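Local coordinates for protein 6-carboxyhexanoate--coa ligase (Bacillus subtilis, PDB 5FM0) that belongs to the 6-carboxyhexanoate--CoA ligase family and holds pimeloyl-AMP, pyrophosphate and magnesium in a pocket between two sheet-bearing parts of its fold, at residues R12-M17 / P59-I64; W120-G125 / T140-V145. All blocks are in the same frame, centred on the assembly; numbering follows the deposited sequence.

Overall arrangement
Contact 1 comes first along the chain and closes before contact 2 opens, so the two are in series; their centres lie about 16 Å apart. In contact 1, residues 12-17 and 59-64 join strands 8-17 and 61-68 of a three-stranded antiparallel sheet, which a strand of the second subunit extends. Contact 2 brings together two loops at one end of a seven-stranded mixed sheet: loop 120-125 precedes strand 127-130, and loop 140-145 follows strand 135-136. R14 and R124 pack together where the contacts meet, R14 CD lying 3.6 Å from R124 NE. Pyrophosphate is near M13 and R124, while pimeloyl-AMP touches the loops, so the contacts border a common ligand-binding region, one from a sheet and the other from loops beside a second sheet.

Contact 1: residues R12-M17 / P59-I64; sequences RMRASM and PDFMQI. With PT (platinum (II) ion), chain I; PT (platinum (II) ion), chain G.
R14 and Q63 face each other as a hydrogen-bonded pair of antiparallel strands, and their backbones exchange two bonds: R14 N to Q63 O at 3.0 Å and Q63 N to R14 O at 2.9 Å. The next such pair is S16 with F61, where S16 N gives to F61 O. Here the regularity breaks, because S16 O is gripped twice, by D60 N at 3.0 Å and by the longer bond from F61 N. Between these two pairs A15 CA makes a CA-H...O contact with F61 O, and M62 CA one with R14 O.

Apolar contacts fill the face bearing M13, A15, M62 and I64. M13, its CG anti to the backbone N (chi1 -180°), brings that carbon within 3.8 Å of I64 CG1 and also against M62 CG. The M62 chain, extended as far as SD, bends at chi3 (-57°) and sets its methyl CE against A15 CB; helix 40-52 packs against M13 and M62.

On the other face, R14 lies alongside Q63, whose CD sits 3.7 Å above the guanidinium plane, offset toward the rim of the group. S16 OG approaches F61 CD2 at 3.5 Å, but its hydrogen bond goes to G19 O.

At the strand end M17 SD binds two platinum ions, and D60 OD2 accepts from N18 N. D60 and F61 opposite S16 form a classic beta bulge, at one end of an antiparallel sheet continued by the second subunit.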
loop_
_atom_site.group_PDB
_atom_site.type_symbol
_atom_site.label_atom_id
_atom_site.label_comp_id
_atom_site.label_asym_id
_atom_site.label_seq_id
_atom_site.Cartn_x
_atom_site.Cartn_y
_atom_site.Cartn_z
ATOM N N ARG A 12 -0.245 -5.551 6.541
ATOM C CA ARG A 12 -0.159 -6.500 5.424
ATOM C C ARG A 12 0.768 -6.005 4.323
ATOM O O ARG A 12 0.914 -4.810 4.104
ATOM C CB ARG A 12 -1.527 -6.719 4.792
ATOM C CG ARG A 12 -2.512 -7.463 5.666
ATOM C CD ARG A 12 -3.898 -7.575 4.996
ATOM N NE ARG A 12 -4.702 -6.381 5.214
ATOM C CZ ARG A 12 -5.706 -5.983 4.434
ATOM N NH1 ARG A 12 -6.061 -6.677 3.360
ATOM N NH2 ARG A 12 -6.365 -4.878 4.747
ATOM N N MET A 13 1.357 -6.947 3.606
ATOM C CA MET A 13 2.262 -6.632 2.526
ATOM C C MET A 13 2.041 -7.603 1.385
ATOM O O MET A 13 1.779 -8.782 1.605
ATOM C CB MET A 13 3.701 -6.730 3.019
ATOM C CG MET A 13 4.753 -6.411 1.967
ATOM S SD MET A 13 5.102 -7.822 0.901
ATOM C CE MET A 13 5.963 -8.919 2.035
ATOM N N ARG A 14 2.136 -7.107 0.159
ATOM C CA ARG A 14 2.281 -7.985 -1.004
ATOM C C ARG A 14 3.255 -7.388 -2.025
ATOM O O ARG A 14 3.408 -6.174 -2.122
ATOM C CB ARG A 14 0.937 -8.316 -1.634
ATOM C CG ARG A 14 0.134 -7.141 -2.147
ATOM C CD ARG A 14 -1.158 -7.648 -2.786
ATOM N NE ARG A 14 -1.712 -6.720 -3.776
ATOM C CZ ARG A 14 -2.705 -5.869 -3.529
ATOM N NH1 ARG A 14 -3.274 -5.818 -2.320
ATOM N NH2 ARG A 14 -3.128 -5.067 -4.493
ATOM N N ALA A 15 3.944 -8.259 -2.744
ATOM C CA ALA A 15 4.939 -7.845 -3.692
ATOM C C ALA A 15 4.874 -8.755 -4.923
ATOM O O ALA A 15 4.594 -9.934 -4.814
ATOM C CB ALA A 15 6.305 -7.899 -3.051
ATOM N N SER A 16 5.101 -8.191 -6.098
ATOM C CA SER A 16 5.106 -8.965 -7.321
ATOM C C SER A 16 6.205 -8.475 -8.272
ATOM O O SER A 16 6.841 -7.445 -8.031
ATOM C CB SER A 16 3.728 -8.936 -7.988
ATOM O OG SER A 16 3.170 -7.636 -8.014
ATOM N N MET A 17 6.455 -9.258 -9.315
ATOM C CA MET A 17 7.456 -8.947 -10.340
ATOM C C MET A 17 6.736 -8.944 -11.689
ATOM O O MET A 17 5.818 -9.754 -11.917
ATOM C CB MET A 17 8.567 -9.993 -10.313
ATOM C CG MET A 17 9.857 -9.599 -11.018
ATOM S SD MET A 17 10.963 -10.987 -11.389
ATOM C CE MET A 17 11.311 -11.684 -9.782
ATOM N N PRO A 59 11.104 -7.510 -6.460
ATOM C CA PRO A 59 9.817 -7.036 -6.936
ATOM C C PRO A 59 9.894 -5.666 -7.582
ATOM O O PRO A 59 10.730 -4.831 -7.214
ATOM C CB PRO A 59 8.990 -6.963 -5.657
ATOM C CG PRO A 59 9.983 -6.596 -4.620
ATOM C CD PRO A 59 11.258 -7.305 -5.011
ATOM N N ASP A 60 9.003 -5.436 -8.528
ATOM C CA ASP A 60 8.831 -4.109 -9.072
ATOM C C ASP A 60 7.481 -3.498 -8.640
ATOM O O ASP A 60 7.088 -2.444 -9.122
ATOM C CB ASP A 60 8.979 -4.139 -10.593
ATOM C CG ASP A 60 8.000 -5.066 -11.266
ATOM O OD1 ASP A 60 6.894 -5.295 -10.707
ATOM O OD2 ASP A 60 8.335 -5.552 -12.375
ATOM N N PHE A 61 6.783 -4.181 -7.741
ATOM C CA PHE A 61 5.563 -3.681 -7.143
ATOM C C PHE A 61 5.467 -4.148 -5.692
ATOM O O PHE A 61 5.782 -5.281 -5.378
ATOM C CB PHE A 61 4.350 -4.171 -7.906
ATOM C CG PHE A 61 3.050 -3.766 -7.282
ATOM C CD1 PHE A 61 2.473 -2.540 -7.583
ATOM C CD2 PHE A 61 2.417 -4.590 -6.383
ATOM C CE1 PHE A 61 1.281 -2.159 -6.998
ATOM C CE2 PHE A 61 1.219 -4.220 -5.798
ATOM C CZ PHE A 61 0.649 -3.003 -6.106
ATOM N N MET A 62 5.056 -3.259 -4.805
ATOM C CA MET A 62 4.820 -3.624 -3.436
ATOM C C MET A 62 3.777 -2.719 -2.778
ATOM O O MET A 62 3.740 -1.528 -3.027
ATOM C CB MET A 62 6.109 -3.576 -2.634
ATOM C CG MET A 62 5.919 -4.067 -1.198
ATOM S SD MET A 62 7.410 -4.110 -0.177
ATOM C CE MET A 62 8.460 -5.163 -1.155
ATOM N N GLN A 63 2.934 -3.322 -1.937
ATOM C CA GLN A 63 1.965 -2.620 -1.127
ATOM C C GLN A 63 2.149 -3.022 0.311
ATOM O O GLN A 63 2.155 -4.185 0.626
ATOM C CB GLN A 63 0.553 -2.990 -1.505
ATOM C CG GLN A 63 -0.056 -2.226 -2.649
ATOM C CD GLN A 63 -1.567 -2.085 -2.499
ATOM O OE1 GLN A 63 -2.096 -2.038 -1.380
ATOM N NE2 GLN A 63 -2.269 -2.023 -3.629
ATOM N N ILE A 64 2.254 -2.038 1.174
ATOM C CA ILE A 64 2.205 -2.252 2.557
ATOM C C ILE A 64 1.093 -1.403 3.109
ATOM O O ILE A 64 0.946 -0.234 2.764
ATOM C CB ILE A 64 3.481 -1.817 3.243
ATOM C CG1 ILE A 64 4.641 -2.680 2.761
ATOM C CG2 ILE A 64 3.301 -1.905 4.756
ATOM C CD1 ILE A 64 5.980 -2.199 3.247
HETATM PT PT PT I . 9.886 -12.307 -12.891
HETATM PT PT PT G . 12.867 -9.957 -12.005
#

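Contact 2: residues W120-G125 / T140-V145; sequences WSDVRG and TKEKGV. With WAQ (pimeloyl-AMP), chain C.
V123 turns CG1 anti to its own backbone N (chi1 177°), which lays this methyl on the backbone of G144, 3.4 Å from its CA, while CG2 reaches the K141 carbonyl side of the turn. R124 also starts with CG anti to the backbone N, then bends at chi3 (98°), carrying its guanidinium across the extended chain of K143: NH2 comes 3.9 Å from both CG and CE of the lysine. The charged ends are not in contact, R124 NH2 lying 5.0 Å from K143 NZ, and the meeting is one of the guanidinium with the lysine's aliphatic stem.

The backbones are joined by R124 N, which donates to E142 O at 3.0 Å with a nearly straight N-H...O angle of 163°, the donor tilted from the carbonyl plane. V123 CA adds a CA-H...O contact to that same oxygen. G144 has positive phi, a backbone setting that favours glycine, and V123 CG1 packs closely on its CA. The like-charged carboxylates of D122 and E142 lie side by side, though the exact placing of E142 OE1 is doubtful.

Each loop is folded on itself. V123 N returns to W120 O, and K143 N to T140 O closes the type II' beta turn T140-K143. On the ligand side, V123 O and G125 O both lie within hydrogen-bonding distance of O2' of pimeloyl-AMP, the latter at 2.7 Å; the single hydroxyl proton can serve one of them at a time. Thus 120-125 turns two carbonyls to the ribose O2', and V145 O of 140-145 comes near C2 of the adenine, so the two loops line one side of the nucleotide pocket with backbone.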
loop_
_atom_site.group_PDB
_atom_site.type_symbol
_atom_site.label_atom_id
_atom_site.label_comp_id
_atom_site.label_asym_id
_atom_site.label_seq_id
_atom_site.Cartn_x
_atom_site.Cartn_y
_atom_site.Cartn_z
ATOM N N TRP A 120 -3.376 -24.318 -9.858
ATOM C CA TRP A 120 -3.555 -23.379 -8.744
ATOM C C TRP A 120 -2.234 -22.799 -8.263
ATOM O O TRP A 120 -2.222 -22.062 -7.285
ATOM C CB TRP A 120 -4.226 -24.042 -7.548
ATOM C CG TRP A 120 -5.600 -24.494 -7.772
ATOM C CD1 TRP A 120 -6.523 -23.971 -8.656
ATOM C CD2 TRP A 120 -6.267 -25.528 -7.060
ATOM N NE1 TRP A 120 -7.712 -24.658 -8.551
ATOM C CE2 TRP A 120 -7.585 -25.607 -7.569
ATOM C CE3 TRP A 120 -5.887 -26.394 -6.039
ATOM C CZ2 TRP A 120 -8.510 -26.529 -7.093
ATOM C CZ3 TRP A 120 -6.813 -27.328 -5.578
ATOM C CH2 TRP A 120 -8.104 -27.381 -6.099
ATOM N N SER A 121 -1.129 -23.126 -8.936
ATOM C CA SER A 121 0.205 -22.641 -8.541
ATOM C C SER A 121 0.305 -21.127 -8.556
ATOM O O SER A 121 1.121 -20.537 -7.851
ATOM C CB SER A 121 1.269 -23.188 -9.490
ATOM O OG SER A 121 1.383 -24.592 -9.374
ATOM N N ASP A 122 -0.496 -20.501 -9.398
ATOM C CA ASP A 122 -0.460 -19.049 -9.533
ATOM C C ASP A 122 -1.322 -18.334 -8.484
ATOM O O ASP A 122 -1.292 -17.106 -8.395
ATOM C CB ASP A 122 -0.925 -18.636 -10.934
ATOM C CG ASP A 122 0.023 -19.098 -12.019
ATOM O OD1 ASP A 122 1.243 -19.153 -11.747
ATOM O OD2 ASP A 122 -0.449 -19.405 -13.140
ATOM N N VAL A 123 -2.106 -19.089 -7.711
ATOM C CA VAL A 123 -2.983 -18.472 -6.734
ATOM C C VAL A 123 -2.144 -17.797 -5.642
ATOM O O VAL A 123 -1.271 -18.416 -5.048
ATOM C CB VAL A 123 -3.973 -19.494 -6.145
ATOM C CG1 VAL A 123 -4.828 -18.821 -5.084
ATOM C CG2 VAL A 123 -4.856 -20.063 -7.255
ATOM N N ARG A 124 -2.394 -16.515 -5.415
ATOM C CA ARG A 124 -1.598 -15.732 -4.470
ATOM C C ARG A 124 -1.946 -16.033 -3.002
ATOM O O ARG A 124 -1.149 -15.766 -2.090
ATOM C CB ARG A 124 -1.771 -14.229 -4.747
ATOM C CG ARG A 124 -1.259 -13.332 -3.617
ATOM C CD ARG A 124 -1.100 -11.859 -4.011
ATOM N NE ARG A 124 -2.234 -11.016 -3.624
ATOM C CZ ARG A 124 -3.143 -10.541 -4.473
ATOM N NH1 ARG A 124 -3.068 -10.821 -5.770
ATOM N NH2 ARG A 124 -4.128 -9.776 -4.024
ATOM N N GLY A 125 -3.153 -16.541 -2.784
ATOM C CA GLY A 125 -3.620 -16.914 -1.460
ATOM C C GLY A 125 -3.882 -18.392 -1.414
ATOM O O GLY A 125 -3.117 -19.172 -1.968
ATOM N N THR A 140 -12.399 -16.564 -6.153
ATOM C CA THR A 140 -11.375 -15.530 -6.171
ATOM C C THR A 140 -10.336 -15.793 -7.237
ATOM O O THR A 140 -9.431 -14.973 -7.443
ATOM C CB THR A 140 -10.672 -15.399 -4.804
ATOM O OG1 THR A 140 -9.986 -16.619 -4.500
ATOM C CG2 THR A 140 -11.687 -15.101 -3.721
ATOM N N LYS A 141 -10.449 -16.938 -7.901
ATOM C CA LYS A 141 -9.555 -17.264 -8.992
ATOM C C LYS A 141 -8.074 -17.101 -8.589
ATOM O O LYS A 141 -7.614 -17.756 -7.649
ATOM C CB LYS A 141 -9.890 -16.398 -10.192
ATOM C CG LYS A 141 -11.298 -16.618 -10.709
ATOM C CD LYS A 141 -11.515 -15.902 -12.031
ATOM C CE LYS A 141 -12.682 -16.499 -12.799
ATOM N NZ LYS A 141 -13.947 -16.467 -12.011
ATOM N N GLU A 142 -7.337 -16.235 -9.287
ATOM C CA GLU A 142 -5.891 -16.117 -9.082
ATOM C C GLU A 142 -5.522 -15.351 -7.828
ATOM O O GLU A 142 -4.400 -15.436 -7.336
ATOM C CB GLU A 142 -5.247 -15.437 -10.285
ATOM C CG GLU A 142 -5.405 -16.217 -11.585
ATOM C CD GLU A 142 -4.908 -17.651 -11.475
ATOM O OE1 GLU A 142 -3.690 -17.847 -11.302
ATOM O OE2 GLU A 142 -5.737 -18.580 -11.559
ATOM N N LYS A 143 -6.474 -14.626 -7.292
ATOM C CA LYS A 143 -6.243 -13.917 -6.055
ATOM C C LYS A 143 -6.164 -14.928 -4.895
ATOM O O LYS A 143 -5.259 -14.871 -4.065
ATOM C CB LYS A 143 -7.372 -12.919 -5.821
ATOM C CG LYS A 143 -7.182 -12.069 -4.591
ATOM C CD LYS A 143 -8.277 -11.028 -4.414
ATOM C CE LYS A 143 -7.952 -10.168 -3.199
ATOM N NZ LYS A 143 -8.942 -9.084 -2.962
ATOM N N GLY A 144 -7.111 -15.861 -4.853
ATOM C CA GLY A 144 -7.228 -16.770 -3.719
ATOM C C GLY A 144 -7.749 -16.063 -2.482
ATOM O O GLY A 144 -8.053 -14.872 -2.492
ATOM N N VAL A 145 -7.860 -16.812 -1.411
ATOM C CA VAL A 145 -8.309 -16.278 -0.152
ATOM C C VAL A 145 -7.088 -16.043 0.710
ATOM O O VAL A 145 -6.348 -16.984 0.990
ATOM C CB VAL A 145 -9.213 -17.305 0.521
ATOM C CG1 VAL A 145 -9.557 -16.899 1.944
ATOM C CG2 VAL A 145 -10.465 -17.488 -0.305
HETATM N N1 WAQ C . -3.422 -16.911 3.333
HETATM C C2 WAQ C . -3.742 -17.860 2.360
HETATM N N3 WAQ C . -2.730 -18.438 1.619
HETATM C C4 WAQ C . -1.452 -18.084 1.854
HETATM C C5 WAQ C . -1.154 -17.189 2.800
HETATM C C6 WAQ C . -2.137 -16.613 3.522
HETATM N N6 WAQ C . -1.791 -15.732 4.455
HETATM N N7 WAQ C . 0.178 -17.043 2.810
HETATM C C8 WAQ C . 0.680 -17.847 1.879
HETATM N N9 WAQ C . -0.318 -18.490 1.280
HETATM C "C1'" WAQ C . -0.260 -19.478 0.174
HETATM C "C2'" WAQ C . 0.135 -18.777 -1.143
HETATM O "O2'" WAQ C . -0.438 -19.382 -2.307
HETATM C "C3'" WAQ C . 1.618 -19.034 -1.199
HETATM O "O3'" WAQ C . 2.133 -18.974 -2.553
HETATM C "C4'" WAQ C . 1.746 -20.453 -0.631
HETATM O "O4'" WAQ C . 0.774 -20.476 0.458
HETATM C "C5'" WAQ C . 3.178 -20.504 -0.187
HETATM O "O5'" WAQ C . 3.203 -19.851 1.002
HETATM O OAB WAQ C . 6.876 -26.313 8.991
HETATM O OAC WAQ C . 6.817 -21.123 3.433
HETATM O OAD WAQ C . 5.775 -19.863 0.590
HETATM O OAE WAQ C . 8.870 -25.953 8.071
HETATM O OAH WAQ C . 4.823 -18.343 2.489
HETATM C CAK WAQ C . 5.835 -24.980 4.998
HETATM C CAL WAQ C . 5.947 -25.525 6.463
HETATM C CAM WAQ C . 6.007 -23.464 4.897
HETATM C CAN WAQ C . 7.015 -24.756 7.217
HETATM C CAO WAQ C . 5.178 -22.946 3.728
HETATM O OAU WAQ C . 4.617 -20.808 2.781
HETATM C CAW WAQ C . 7.635 -25.756 8.164
HETATM C CAX WAQ C . 5.647 -21.532 3.291
HETATM P PBG WAQ C . 4.663 -19.545 1.681
#